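PDB 5DE0: deferrochelatase from Vibrio cholerae, which binds heme b and probably works as a peroxidase of the dye-decolorizing (DyP-type) family. Local coordinates for residues I79-L84 / T261-M266; Q177-N182 / S265-T270. All coordinates share one frame; numbering follows the deposited sequence.

In the fold
Helix 257-266 and the turn that follows it serve both contacts, which share S265 and M266 and have centres about 9 Å apart. Contact 1 fits the segment 79-84, from the N-terminal family region, against the helix; it is partly buried, with L84 and E264 partly exposed. The touching residues of contact 2 are all buried, and it spans from strand 172-181 to Y267, just past the helix. Neither has a hydrogen bond between its segments. Contact 1 relies on aliphatic and aromatic carbon, whereas contact 2 brings a phenol oxygen to an amide and a phenyl ring. Q177 bridges them by packing on F81 and L263, and both contacts reach the heme.

Contact 1 (I79-L84 / T261-M266); sequences IDFPEL and TMLESM. With HEM (protoporphyrin IX containing Fe), chain F.
L84 and F81, two side chains of the segment 79-84, close on L263 of helix 257-266 and make up the tight part of this contact. L84 presses one branch against the helix: CD1 lies 3.7 Å from L263 CB and 3.9 Å from L263 O, so it rests on the base of the side chain and the backbone behind it. F81 takes the far end of the same leucine. Its CG stands anti to the backbone N (chi1 -171°), which carries the ring forward until CE2 is 3.8 Å from L263 CD1. Both side chains cross L263 at about a right angle. Y288 of strand 281-291 also meets the F81 ring and touches L263, closing the cluster from the sheet.

The loose side belongs to E264. Partly exposed, it skirts the segment without a hydrogen bond to it, and its carboxylate forms a salt bridge with K260 one turn earlier.

M262 and M266 of the helix touch the heme. M262, extended beyond CG, puts SD 3.7 Å from the methyl CMB of HEM and CE 3.7 Å from CMA. M266 reaches the vinyl group of the same pyrrole as CMB: SD is 3.5 Å from HEM CAB, and a bend at chi3 (56°) brings CE to 3.6 Å from HEM CBB. Segment 79-84 and helix are thus joined by dispersion and burial of carbon, while sulfur and methyl groups give the porphyrin rim an apolar, polarisable lining.

Contact 2 (Q177-N182 / S265-T270); sequences QRFVHN and SMYGVT. With HEM (protoporphyrin IX containing Fe), chain F.
Y267, the first residue to leave helical geometry after helix 257-266, brings its phenol oxygen up to Q177 and F179 of strand 172-181. That strand is an inner member of the four-stranded antiparallel sheet of the C-terminal half, a ferredoxin-like unit as in other DyP-type peroxidases.

Between the segments the interaction is van der Waals contact made by a single oxygen. Y267 OH lies 3.7 Å from Q177 NE2, too long to count as a hydrogen bond, and 3.8 Å from F179 CE2. Q177 and Y267 approach from opposite directions, the amide and ring planes turned 47° apart. F179 likewise comes from the opposite direction to Y267. The tyrosine ring is covered further by T89 and A91 of the small hairpin and by A283 of strand 281-291.

Contacts with the heme form the second group. One face of the F179 ring receives the methyl CMC of HEM, which stands 3.6 Å above the ring plane, offset toward the rim. The same ring meets a vinyl group through CZ, 3.3 Å from HEM CBB. Q177, its chain extended beyond CG, puts OE1 3.0 Å from HEM CBB; as modelled, the amide oxygen lies by the heme and the nitrogen by the phenol.

Hydrogen bonds are made elsewhere. Backbone bonds from Q177 to F249 and from F179 to L247 fix the strand in its sheet. H181 is held at both ring nitrogens, ND1 by T281 and NE2 by D141, and between these bonds its imidazole passes the other vinyl, with CE1 3.3 Å from HEM CBC.

Contact 1 (I79-L84 / T261-M266)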
ATOM      1  N   ILE B  79     -25.257  14.685 -10.198  1.00 28.03           N
ATOM      2  CA  ILE B  79     -25.513  13.963 -11.440  1.00 27.84           C
ATOM      3  C   ILE B  79     -24.545  12.797 -11.599  1.00 27.19           C
ATOM      4  O   ILE B  79     -23.581  12.674 -10.843  1.00 26.05           O
ATOM      5  CB  ILE B  79     -25.380  14.876 -12.679  1.00 28.71           C
ATOM      6  CG1 ILE B  79     -23.930  15.339 -12.845  1.00 27.17           C
ATOM      7  CG2 ILE B  79     -26.321  16.068 -12.586  1.00 29.61           C
ATOM      8  CD1 ILE B  79     -23.680  16.144 -14.103  1.00 26.48           C
ATOM      9  N   ASP B  80     -24.801  11.945 -12.588  1.00 27.98           N
ATOM     10  CA  ASP B  80     -23.858  10.892 -12.942  1.00 27.99           C
ATOM     11  C   ASP B  80     -22.614  11.510 -13.563  1.00 27.15           C
ATOM     12  O   ASP B  80     -22.700  12.518 -14.261  1.00 26.51           O
ATOM     13  CB  ASP B  80     -24.489   9.891 -13.913  1.00 29.16           C
ATOM     14  CG  ASP B  80     -25.482   8.967 -13.238  1.00 34.72           C
ATOM     15  OD1 ASP B  80     -25.800   9.195 -12.052  1.00 34.37           O
ATOM     16  OD2 ASP B  80     -25.951   8.015 -13.896  1.00 35.16           O
ATOM     17  N   PHE B  81     -21.461  10.907 -13.300  1.00 26.51           N
ATOM     18  CA  PHE B  81     -20.206  11.364 -13.882  1.00 25.75           C
ATOM     19  C   PHE B  81     -20.197  11.075 -15.379  1.00 27.09           C
ATOM     20  O   PHE B  81     -20.143   9.916 -15.788  1.00 26.79           O
ATOM     21  CB  PHE B  81     -19.024  10.682 -13.192  1.00 24.26           C
ATOM     22  CG  PHE B  81     -17.682  11.243 -13.569  1.00 24.19           C
ATOM     23  CD1 PHE B  81     -16.993  10.754 -14.666  1.00 24.64           C
ATOM     24  CD2 PHE B  81     -17.098  12.243 -12.811  1.00 23.43           C
ATOM     25  CE1 PHE B  81     -15.756  11.261 -15.010  1.00 24.14           C
ATOM     26  CE2 PHE B  81     -15.859  12.756 -13.147  1.00 22.61           C
ATOM     27  CZ  PHE B  81     -15.187  12.264 -14.249  1.00 23.07           C
ATOM     28  N   PRO B  82     -20.256  12.131 -16.206  1.00 26.58           N
ATOM     29  CA  PRO B  82     -20.290  11.926 -17.657  1.00 27.98           C
ATOM     30  C   PRO B  82     -18.914  11.579 -18.218  1.00 28.34           C
ATOM     31  O   PRO B  82     -17.909  12.074 -17.710  1.00 27.86           O
ATOM     32  CB  PRO B  82     -20.770  13.280 -18.183  1.00 27.88           C
ATOM     33  CG  PRO B  82     -20.237  14.258 -17.193  1.00 26.69           C
ATOM     34  CD  PRO B  82     -20.262  13.562 -15.850  1.00 25.76           C
ATOM     35  N   GLU B  83     -18.870  10.736 -19.245  1.00 29.39           N
ATOM     36  CA  GLU B  83     -17.612  10.434 -19.918  1.00 30.98           C
ATOM     37  C   GLU B  83     -17.173  11.604 -20.788  1.00 31.47           C
ATOM     38  O   GLU B  83     -17.993  12.216 -21.476  1.00 31.03           O
ATOM     39  CB  GLU B  83     -17.733   9.167 -20.765  1.00 31.81           C
ATOM     40  CG  GLU B  83     -17.748   7.882 -19.963  1.00 31.61           C
ATOM     41  CD  GLU B  83     -17.335   6.680 -20.788  1.00 33.12           C
ATOM     42  OE1 GLU B  83     -16.898   6.876 -21.941  1.00 34.91           O
ATOM     43  OE2 GLU B  83     -17.444   5.543 -20.284  1.00 35.49           O
ATOM     44  N   LEU B  84     -15.881  11.914 -20.754  1.00 32.17           N
ATOM     45  CA  LEU B  84     -15.338  13.023 -21.530  1.00 32.52           C
ATOM     46  C   LEU B  84     -14.129  12.586 -22.352  1.00 33.47           C
ATOM     47  O   LEU B  84     -13.351  11.732 -21.925  1.00 33.48           O
ATOM     48  CB  LEU B  84     -14.950  14.184 -20.608  1.00 31.22           C
ATOM     49  CG  LEU B  84     -16.024  14.744 -19.670  1.00 30.81           C
ATOM     50  CD1 LEU B  84     -15.445  15.840 -18.789  1.00 29.54           C
ATOM     51  CD2 LEU B  84     -17.220  15.261 -20.455  1.00 34.94           C
ATOM     52  N   THR B 261     -16.658  22.275 -15.017  1.00 26.66           N
ATOM     53  CA  THR B 261     -15.987  23.302 -15.806  1.00 27.94           C
ATOM     54  C   THR B 261     -14.513  22.967 -16.019  1.00 27.55           C
ATOM     55  O   THR B 261     -14.001  23.073 -17.134  1.00 28.35           O
ATOM     56  CB  THR B 261     -16.099  24.686 -15.143  1.00 29.13           C
ATOM     57  OG1 THR B 261     -17.477  24.981 -14.886  1.00 28.93           O
ATOM     58  CG2 THR B 261     -15.518  25.759 -16.051  1.00 29.98           C
ATOM     59  N   MET B 262     -13.840  22.559 -14.947  1.00 26.98           N
ATOM     60  CA  MET B 262     -12.430  22.186 -15.017  1.00 27.13           C
ATOM     61  C   MET B 262     -12.214  20.965 -15.906  1.00 27.35           C
ATOM     62  O   MET B 262     -11.274  20.922 -16.698  1.00 27.20           O
ATOM     63  CB  MET B 262     -11.871  21.908 -13.619  1.00 26.62           C
ATOM     64  CG  MET B 262     -11.866  23.107 -12.691  1.00 26.82           C
ATOM     65  SD  MET B 262     -11.341  22.663 -11.026  1.00 27.34           S
ATOM     66  CE  MET B 262     -11.586  24.208 -10.166  1.00 26.56           C
ATOM     67  N   LEU B 263     -13.090  19.973 -15.771  1.00 26.95           N
ATOM     68  CA  LEU B 263     -12.974  18.739 -16.544  1.00 27.40           C
ATOM     69  C   LEU B 263     -13.241  18.973 -18.030  1.00 27.74           C
ATOM     70  O   LEU B 263     -12.560  18.409 -18.887  1.00 27.81           O
ATOM     71  CB  LEU B 263     -13.928  17.675 -15.994  1.00 25.44           C
ATOM     72  CG  LEU B 263     -13.510  17.025 -14.674  1.00 24.79           C
ATOM     73  CD1 LEU B 263     -14.638  16.175 -14.110  1.00 23.46           C
ATOM     74  CD2 LEU B 263     -12.253  16.187 -14.864  1.00 23.55           C
ATOM     75  N   GLU B 264     -14.234  19.802 -18.332  1.00 27.75           N
ATOM     76  CA  GLU B 264     -14.549  20.138 -19.716  1.00 29.61           C
ATOM     77  C   GLU B 264     -13.437  20.978 -20.337  1.00 29.82           C
ATOM     78  O   GLU B 264     -13.223  20.950 -21.552  1.00 30.03           O
ATOM     79  CB  GLU B 264     -15.886  20.876 -19.803  1.00 29.99           C
ATOM     80  CG  GLU B 264     -17.100  19.971 -19.645  1.00 31.23           C
ATOM     81  CD  GLU B 264     -18.406  20.736 -19.628  1.00 32.76           C
ATOM     82  OE1 GLU B 264     -18.370  21.984 -19.579  1.00 32.42           O
ATOM     83  OE2 GLU B 264     -19.472  20.087 -19.665  1.00 37.67           O
ATOM     84  N   SER B 265     -12.731  21.721 -19.492  1.00 28.56           N
ATOM     85  CA  SER B 265     -11.591  22.514 -19.935  1.00 29.22           C
ATOM     86  C   SER B 265     -10.375  21.623 -20.168  1.00 29.50           C
ATOM     87  O   SER B 265      -9.603  21.838 -21.103  1.00 29.63           O
ATOM     88  CB  SER B 265     -11.263  23.601 -18.911  1.00 29.51           C
ATOM     89  OG  SER B 265     -10.113  24.334 -19.289  1.00 29.24           O
ATOM     90  N   MET B 266     -10.215  20.614 -19.317  1.00 28.51           N
ATOM     91  CA  MET B 266      -9.073  19.708 -19.400  1.00 28.65           C
ATOM     92  C   MET B 266      -9.180  18.746 -20.575  1.00 29.79           C
ATOM     93  O   MET B 266      -8.184  18.437 -21.226  1.00 30.56           O
ATOM     94  CB  MET B 266      -8.926  18.910 -18.101  1.00 28.73           C
ATOM     95  CG  MET B 266      -8.337  19.694 -16.940  1.00 27.81           C
ATOM     96  SD  MET B 266      -8.279  18.713 -15.432  1.00 25.92           S
ATOM     97  CE  MET B 266      -7.333  17.297 -15.988  1.00 26.00           C
TER
HETATM   98  CHA HEM F 401      -3.186  22.570  -9.332  1.00 24.51           C
HETATM   99  CHB HEM F 401      -7.618  20.803 -10.205  1.00 23.66           C
HETATM  100  CHC HEM F 401      -5.685  16.653 -11.851  1.00 23.49           C
HETATM  101  CHD HEM F 401      -1.371  18.096 -10.170  1.00 24.63           C
HETATM  102  C1A HEM F 401      -4.555  22.457  -9.428  1.00 24.82           C
HETATM  103  C2A HEM F 401      -5.526  23.470  -9.064  1.00 25.10           C
HETATM  104  C3A HEM F 401      -6.747  22.980  -9.303  1.00 24.49           C
HETATM  105  C4A HEM F 401      -6.594  21.640  -9.828  1.00 23.72           C
HETATM  106  CMA HEM F 401      -8.094  23.698  -9.069  1.00 23.93           C
HETATM  107  CAA HEM F 401      -5.196  24.870  -8.501  1.00 24.63           C
HETATM  108  CBA HEM F 401      -5.363  25.898  -9.618  1.00 26.60           C
HETATM  109  CGA HEM F 401      -4.892  27.248  -9.150  1.00 26.68           C
HETATM  110  O1A HEM F 401      -3.655  27.476  -9.133  1.00 26.84           O
HETATM  111  O2A HEM F 401      -5.755  28.091  -8.799  1.00 27.26           O
HETATM  112  C1B HEM F 401      -7.474  19.571 -10.802  1.00 23.33           C
HETATM  113  C2B HEM F 401      -8.533  18.820 -11.439  1.00 23.47           C
HETATM  114  C3B HEM F 401      -8.023  17.676 -11.892  1.00 23.67           C
HETATM  115  C4B HEM F 401      -6.601  17.651 -11.568  1.00 22.62           C
HETATM  116  CMB HEM F 401     -10.010  19.258 -11.564  1.00 22.57           C
HETATM  117  CAB HEM F 401      -8.870  16.616 -12.632  1.00 21.91           C
HETATM  118  CBB HEM F 401      -8.365  15.452 -13.034  1.00 23.47           C
HETATM  119  C1C HEM F 401      -4.347  16.658 -11.511  1.00 23.69           C
HETATM  120  C2C HEM F 401      -3.398  15.581 -11.726  1.00 24.21           C
HETATM  121  C3C HEM F 401      -2.203  15.988 -11.255  1.00 24.32           C
HETATM  122  C4C HEM F 401      -2.366  17.332 -10.738  1.00 24.78           C
HETATM  123  CMC HEM F 401      -3.762  14.227 -12.380  1.00 22.87           C
HETATM  124  CAC HEM F 401      -0.834  15.261 -11.223  1.00 23.95           C
HETATM  125  CBC HEM F 401      -0.586  14.075 -11.786  1.00 25.54           C
HETATM  126  C1D HEM F 401      -1.417  19.449  -9.904  1.00 24.16           C
HETATM  127  C2D HEM F 401      -0.266  20.299  -9.701  1.00 24.82           C
HETATM  128  C3D HEM F 401      -0.832  21.699  -9.436  1.00 24.26           C
HETATM  129  C4D HEM F 401      -2.269  21.554  -9.508  1.00 24.13           C
HETATM  130  CMD HEM F 401       1.223  19.891  -9.740  1.00 24.94           C
HETATM  131  CAD HEM F 401      -0.032  22.988  -9.161  1.00 24.58           C
HETATM  132  CBD HEM F 401       0.269  23.127  -7.673  1.00 24.72           C
HETATM  133  CGD HEM F 401      -1.014  23.300  -6.903  1.00 25.80           C
HETATM  134  O1D HEM F 401      -1.514  22.293  -6.338  1.00 24.26           O
HETATM  135  O2D HEM F 401      -1.538  24.443  -6.849  1.00 25.58           O
HETATM  136  NA  HEM F 401      -5.244  21.354  -9.890  1.00 25.41           N
HETATM  137  NB  HEM F 401      -6.310  18.829 -10.900  1.00 24.74           N
HETATM  138  NC  HEM F 401      -3.680  17.708 -10.909  1.00 25.38           N
HETATM  139  ND  HEM F 401      -2.567  20.222  -9.783  1.00 25.53           N
HETATM  140 FE   HEM F 401      -4.418  19.561 -10.447  1.00 29.49          FE

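Contact 2 (Q177-N182 / S265-T270)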
ATOM      1  N   GLN B 177     -11.015  10.628  -9.407  1.00 17.83           N
ATOM      2  CA  GLN B 177     -10.444  10.027 -10.605  1.00 20.32           C
ATOM      3  C   GLN B 177      -9.100   9.397 -10.269  1.00 20.77           C
ATOM      4  O   GLN B 177      -8.175  10.095  -9.852  1.00 20.20           O
ATOM      5  CB  GLN B 177     -10.256  11.064 -11.712  1.00 20.34           C
ATOM      6  CG  GLN B 177     -11.497  11.416 -12.509  1.00 20.14           C
ATOM      7  CD  GLN B 177     -11.219  12.506 -13.531  1.00 21.38           C
ATOM      8  OE1 GLN B 177     -10.785  13.602 -13.179  1.00 20.07           O
ATOM      9  NE2 GLN B 177     -11.449  12.202 -14.806  1.00 22.60           N
ATOM     10  N   ARG B 178      -8.988   8.085 -10.441  1.00 21.33           N
ATOM     11  CA  ARG B 178      -7.705   7.426 -10.241  1.00 21.18           C
ATOM     12  C   ARG B 178      -6.864   7.538 -11.502  1.00 21.73           C
ATOM     13  O   ARG B 178      -7.231   7.016 -12.554  1.00 22.47           O
ATOM     14  CB  ARG B 178      -7.884   5.955  -9.858  1.00 21.41           C
ATOM     15  CG  ARG B 178      -6.567   5.270  -9.540  1.00 22.09           C
ATOM     16  CD  ARG B 178      -6.745   4.047  -8.656  1.00 22.77           C
ATOM     17  NE  ARG B 178      -7.307   2.908  -9.374  1.00 22.59           N
ATOM     18  CZ  ARG B 178      -6.602   2.105 -10.164  1.00 23.45           C
ATOM     19  NH1 ARG B 178      -5.308   2.324 -10.350  1.00 23.59           N
ATOM     20  NH2 ARG B 178      -7.194   1.088 -10.776  1.00 23.23           N
ATOM     21  N   PHE B 179      -5.733   8.226 -11.391  1.00 22.58           N
ATOM     22  CA  PHE B 179      -4.850   8.414 -12.533  1.00 24.20           C
ATOM     23  C   PHE B 179      -3.676   7.442 -12.523  1.00 24.04           C
ATOM     24  O   PHE B 179      -3.099   7.158 -11.472  1.00 24.67           O
ATOM     25  CB  PHE B 179      -4.337   9.854 -12.574  1.00 23.52           C
ATOM     26  CG  PHE B 179      -5.325  10.827 -13.138  1.00 23.91           C
ATOM     27  CD1 PHE B 179      -6.209  11.496 -12.311  1.00 22.30           C
ATOM     28  CD2 PHE B 179      -5.375  11.067 -14.501  1.00 25.54           C
ATOM     29  CE1 PHE B 179      -7.120  12.388 -12.832  1.00 22.61           C
ATOM     30  CE2 PHE B 179      -6.284  11.957 -15.028  1.00 25.22           C
ATOM     31  CZ  PHE B 179      -7.158  12.619 -14.195  1.00 23.32           C
ATOM     32  N   VAL B 180      -3.337   6.931 -13.701  1.00 24.81           N
ATOM     33  CA  VAL B 180      -2.169   6.075 -13.864  1.00 25.90           C
ATOM     34  C   VAL B 180      -1.108   6.822 -14.665  1.00 26.57           C
ATOM     35  O   VAL B 180      -1.368   7.280 -15.779  1.00 27.57           O
ATOM     36  CB  VAL B 180      -2.521   4.755 -14.568  1.00 25.71           C
ATOM     37  CG1 VAL B 180      -1.287   3.871 -14.686  1.00 26.46           C
ATOM     38  CG2 VAL B 180      -3.627   4.033 -13.817  1.00 25.59           C
ATOM     39  N   HIS B 181       0.085   6.945 -14.091  1.00 28.15           N
ATOM     40  CA  HIS B 181       1.140   7.764 -14.677  1.00 28.68           C
ATOM     41  C   HIS B 181       2.049   6.990 -15.631  1.00 29.91           C
ATOM     42  O   HIS B 181       2.310   5.804 -15.440  1.00 29.48           O
ATOM     43  CB  HIS B 181       1.990   8.399 -13.573  1.00 27.44           C
ATOM     44  CG  HIS B 181       1.298   9.502 -12.835  1.00 26.17           C
ATOM     45  ND1 HIS B 181      -0.004   9.869 -13.097  1.00 26.18           N
ATOM     46  CD2 HIS B 181       1.729  10.321 -11.846  1.00 25.65           C
ATOM     47  CE1 HIS B 181      -0.346  10.865 -12.299  1.00 24.83           C
ATOM     48  NE2 HIS B 181       0.687  11.158 -11.531  1.00 24.37           N
ATOM     49  N   ASN B 182       2.521   7.685 -16.661  1.00 31.21           N
ATOM     50  CA  ASN B 182       3.563   7.171 -17.538  1.00 33.08           C
ATOM     51  C   ASN B 182       4.868   7.892 -17.220  1.00 33.97           C
ATOM     52  O   ASN B 182       5.254   8.833 -17.914  1.00 34.02           O
ATOM     53  CB  ASN B 182       3.185   7.359 -19.010  1.00 34.08           C
ATOM     54  CG  ASN B 182       4.116   6.620 -19.961  1.00 38.79           C
ATOM     55  OD1 ASN B 182       5.249   6.285 -19.613  1.00 35.76           O
ATOM     56  ND2 ASN B 182       3.637   6.366 -21.173  1.00 40.66           N
ATOM     57  N   SER B 265     -12.731  21.721 -19.492  1.00 28.56           N
ATOM     58  CA  SER B 265     -11.591  22.514 -19.935  1.00 29.22           C
ATOM     59  C   SER B 265     -10.375  21.623 -20.168  1.00 29.50           C
ATOM     60  O   SER B 265      -9.603  21.838 -21.103  1.00 29.63           O
ATOM     61  CB  SER B 265     -11.263  23.601 -18.911  1.00 29.51           C
ATOM     62  OG  SER B 265     -10.113  24.334 -19.289  1.00 29.24           O
ATOM     63  N   MET B 266     -10.215  20.614 -19.317  1.00 28.51           N
ATOM     64  CA  MET B 266      -9.073  19.708 -19.400  1.00 28.65           C
ATOM     65  C   MET B 266      -9.180  18.746 -20.575  1.00 29.79           C
ATOM     66  O   MET B 266      -8.184  18.437 -21.226  1.00 30.56           O
ATOM     67  CB  MET B 266      -8.926  18.910 -18.101  1.00 28.73           C
ATOM     68  CG  MET B 266      -8.337  19.694 -16.940  1.00 27.81           C
ATOM     69  SD  MET B 266      -8.279  18.713 -15.432  1.00 25.92           S
ATOM     70  CE  MET B 266      -7.333  17.297 -15.988  1.00 26.00           C
ATOM     71  N   TYR B 267     -10.394  18.277 -20.845  1.00 29.40           N
ATOM     72  CA  TYR B 267     -10.592  17.229 -21.839  1.00 30.17           C
ATOM     73  C   TYR B 267     -11.105  17.760 -23.178  1.00 30.46           C
ATOM     74  O   TYR B 267     -11.704  17.022 -23.960  1.00 30.28           O
ATOM     75  CB  TYR B 267     -11.542  16.163 -21.288  1.00 30.64           C
ATOM     76  CG  TYR B 267     -10.878  15.236 -20.290  1.00 30.07           C
ATOM     77  CD1 TYR B 267     -10.331  14.025 -20.699  1.00 31.24           C
ATOM     78  CD2 TYR B 267     -10.785  15.577 -18.946  1.00 28.95           C
ATOM     79  CE1 TYR B 267      -9.717  13.176 -19.797  1.00 30.62           C
ATOM     80  CE2 TYR B 267     -10.170  14.731 -18.036  1.00 28.13           C
ATOM     81  CZ  TYR B 267      -9.638  13.533 -18.468  1.00 28.86           C
ATOM     82  OH  TYR B 267      -9.028  12.688 -17.571  1.00 27.90           O
ATOM     83  N   GLY B 268     -10.860  19.041 -23.433  1.00 31.05           N
ATOM     84  CA  GLY B 268     -11.101  19.625 -24.742  1.00 31.87           C
ATOM     85  C   GLY B 268     -12.546  19.873 -25.139  1.00 32.74           C
ATOM     86  O   GLY B 268     -12.845  20.011 -26.324  1.00 33.82           O
ATOM     87  N   VAL B 269     -13.442  19.936 -24.160  1.00 31.71           N
ATOM     88  CA  VAL B 269     -14.846  20.222 -24.440  1.00 32.05           C
ATOM     89  C   VAL B 269     -15.072  21.724 -24.591  1.00 32.83           C
ATOM     90  O   VAL B 269     -15.853  22.165 -25.437  1.00 32.39           O
ATOM     91  CB  VAL B 269     -15.766  19.674 -23.332  1.00 32.90           C
ATOM     92  CG1 VAL B 269     -17.213  20.082 -23.583  1.00 31.98           C
ATOM     93  CG2 VAL B 269     -15.645  18.162 -23.243  1.00 31.41           C
ATOM     94  N   THR B 270     -14.367  22.506 -23.780  1.00 32.67           N
ATOM     95  CA  THR B 270     -14.539  23.955 -23.768  1.00 33.47           C
ATOM     96  C   THR B 270     -13.830  24.638 -24.940  1.00 34.64           C
ATOM     97  O   THR B 270     -14.465  25.309 -25.753  1.00 34.62           O
ATOM     98  CB  THR B 270     -14.024  24.565 -22.451  1.00 32.96           C
ATOM     99  OG1 THR B 270     -14.569  23.843 -21.340  1.00 31.34           O
ATOM    100  CG2 THR B 270     -14.421  26.031 -22.350  1.00 33.44           C
TER
HETATM  101  CHA HEM F 401      -3.186  22.570  -9.332  1.00 24.51           C
HETATM  102  CHB HEM F 401      -7.618  20.803 -10.205  1.00 23.66           C
HETATM  103  CHC HEM F 401      -5.685  16.653 -11.851  1.00 23.49           C
HETATM  104  CHD HEM F 401      -1.371  18.096 -10.170  1.00 24.63           C
HETATM  105  C1A HEM F 401      -4.555  22.457  -9.428  1.00 24.82           C
HETATM  106  C2A HEM F 401      -5.526  23.470  -9.064  1.00 25.10           C
HETATM  107  C3A HEM F 401      -6.747  22.980  -9.303  1.00 24.49           C
HETATM  108  C4A HEM F 401      -6.594  21.640  -9.828  1.00 23.72           C
HETATM  109  CMA HEM F 401      -8.094  23.698  -9.069  1.00 23.93           C
HETATM  110  CAA HEM F 401      -5.196  24.870  -8.501  1.00 24.63           C
HETATM  111  CBA HEM F 401      -5.363  25.898  -9.618  1.00 26.60           C
HETATM  112  CGA HEM F 401      -4.892  27.248  -9.150  1.00 26.68           C
HETATM  113  O1A HEM F 401      -3.655  27.476  -9.133  1.00 26.84           O
HETATM  114  O2A HEM F 401      -5.755  28.091  -8.799  1.00 27.26           O
HETATM  115  C1B HEM F 401      -7.474  19.571 -10.802  1.00 23.33           C
HETATM  116  C2B HEM F 401      -8.533  18.820 -11.439  1.00 23.47           C
HETATM  117  C3B HEM F 401      -8.023  17.676 -11.892  1.00 23.67           C
HETATM  118  C4B HEM F 401      -6.601  17.651 -11.568  1.00 22.62           C
HETATM  119  CMB HEM F 401     -10.010  19.258 -11.564  1.00 22.57           C
HETATM  120  CAB HEM F 401      -8.870  16.616 -12.632  1.00 21.91           C
HETATM  121  CBB HEM F 401      -8.365  15.452 -13.034  1.00 23.47           C
HETATM  122  C1C HEM F 401      -4.347  16.658 -11.511  1.00 23.69           C
HETATM  123  C2C HEM F 401      -3.398  15.581 -11.726  1.00 24.21           C
HETATM  124  C3C HEM F 401      -2.203  15.988 -11.255  1.00 24.32           C
HETATM  125  C4C HEM F 401      -2.366  17.332 -10.738  1.00 24.78           C
HETATM  126  CMC HEM F 401      -3.762  14.227 -12.380  1.00 22.87           C
HETATM  127  CAC HEM F 401      -0.834  15.261 -11.223  1.00 23.95           C
HETATM  128  CBC HEM F 401      -0.586  14.075 -11.786  1.00 25.54           C
HETATM  129  C1D HEM F 401      -1.417  19.449  -9.904  1.00 24.16           C
HETATM  130  C2D HEM F 401      -0.266  20.299  -9.701  1.00 24.82           C
HETATM  131  C3D HEM F 401      -0.832  21.699  -9.436  1.00 24.26           C
HETATM  132  C4D HEM F 401      -2.269  21.554  -9.508  1.00 24.13           C
HETATM  133  CMD HEM F 401       1.223  19.891  -9.740  1.00 24.94           C
HETATM  134  CAD HEM F 401      -0.032  22.988  -9.161  1.00 24.58           C
HETATM  135  CBD HEM F 401       0.269  23.127  -7.673  1.00 24.72           C
HETATM  136  CGD HEM F 401      -1.014  23.300  -6.903  1.00 25.80           C
HETATM  137  O1D HEM F 401      -1.514  22.293  -6.338  1.00 24.26           O
HETATM  138  O2D HEM F 401      -1.538  24.443  -6.849  1.00 25.58           O
HETATM  139  NA  HEM F 401      -5.244  21.354  -9.890  1.00 25.41           N
HETATM  140  NB  HEM F 401      -6.310  18.829 -10.900  1.00 24.74           N
HETATM  141  NC  HEM F 401      -3.680  17.708 -10.909  1.00 25.38           N
HETATM  142  ND  HEM F 401      -2.567  20.222  -9.783  1.00 25.53           N
HETATM  143 FE   HEM F 401      -4.418  19.561 -10.447  1.00 29.49          FE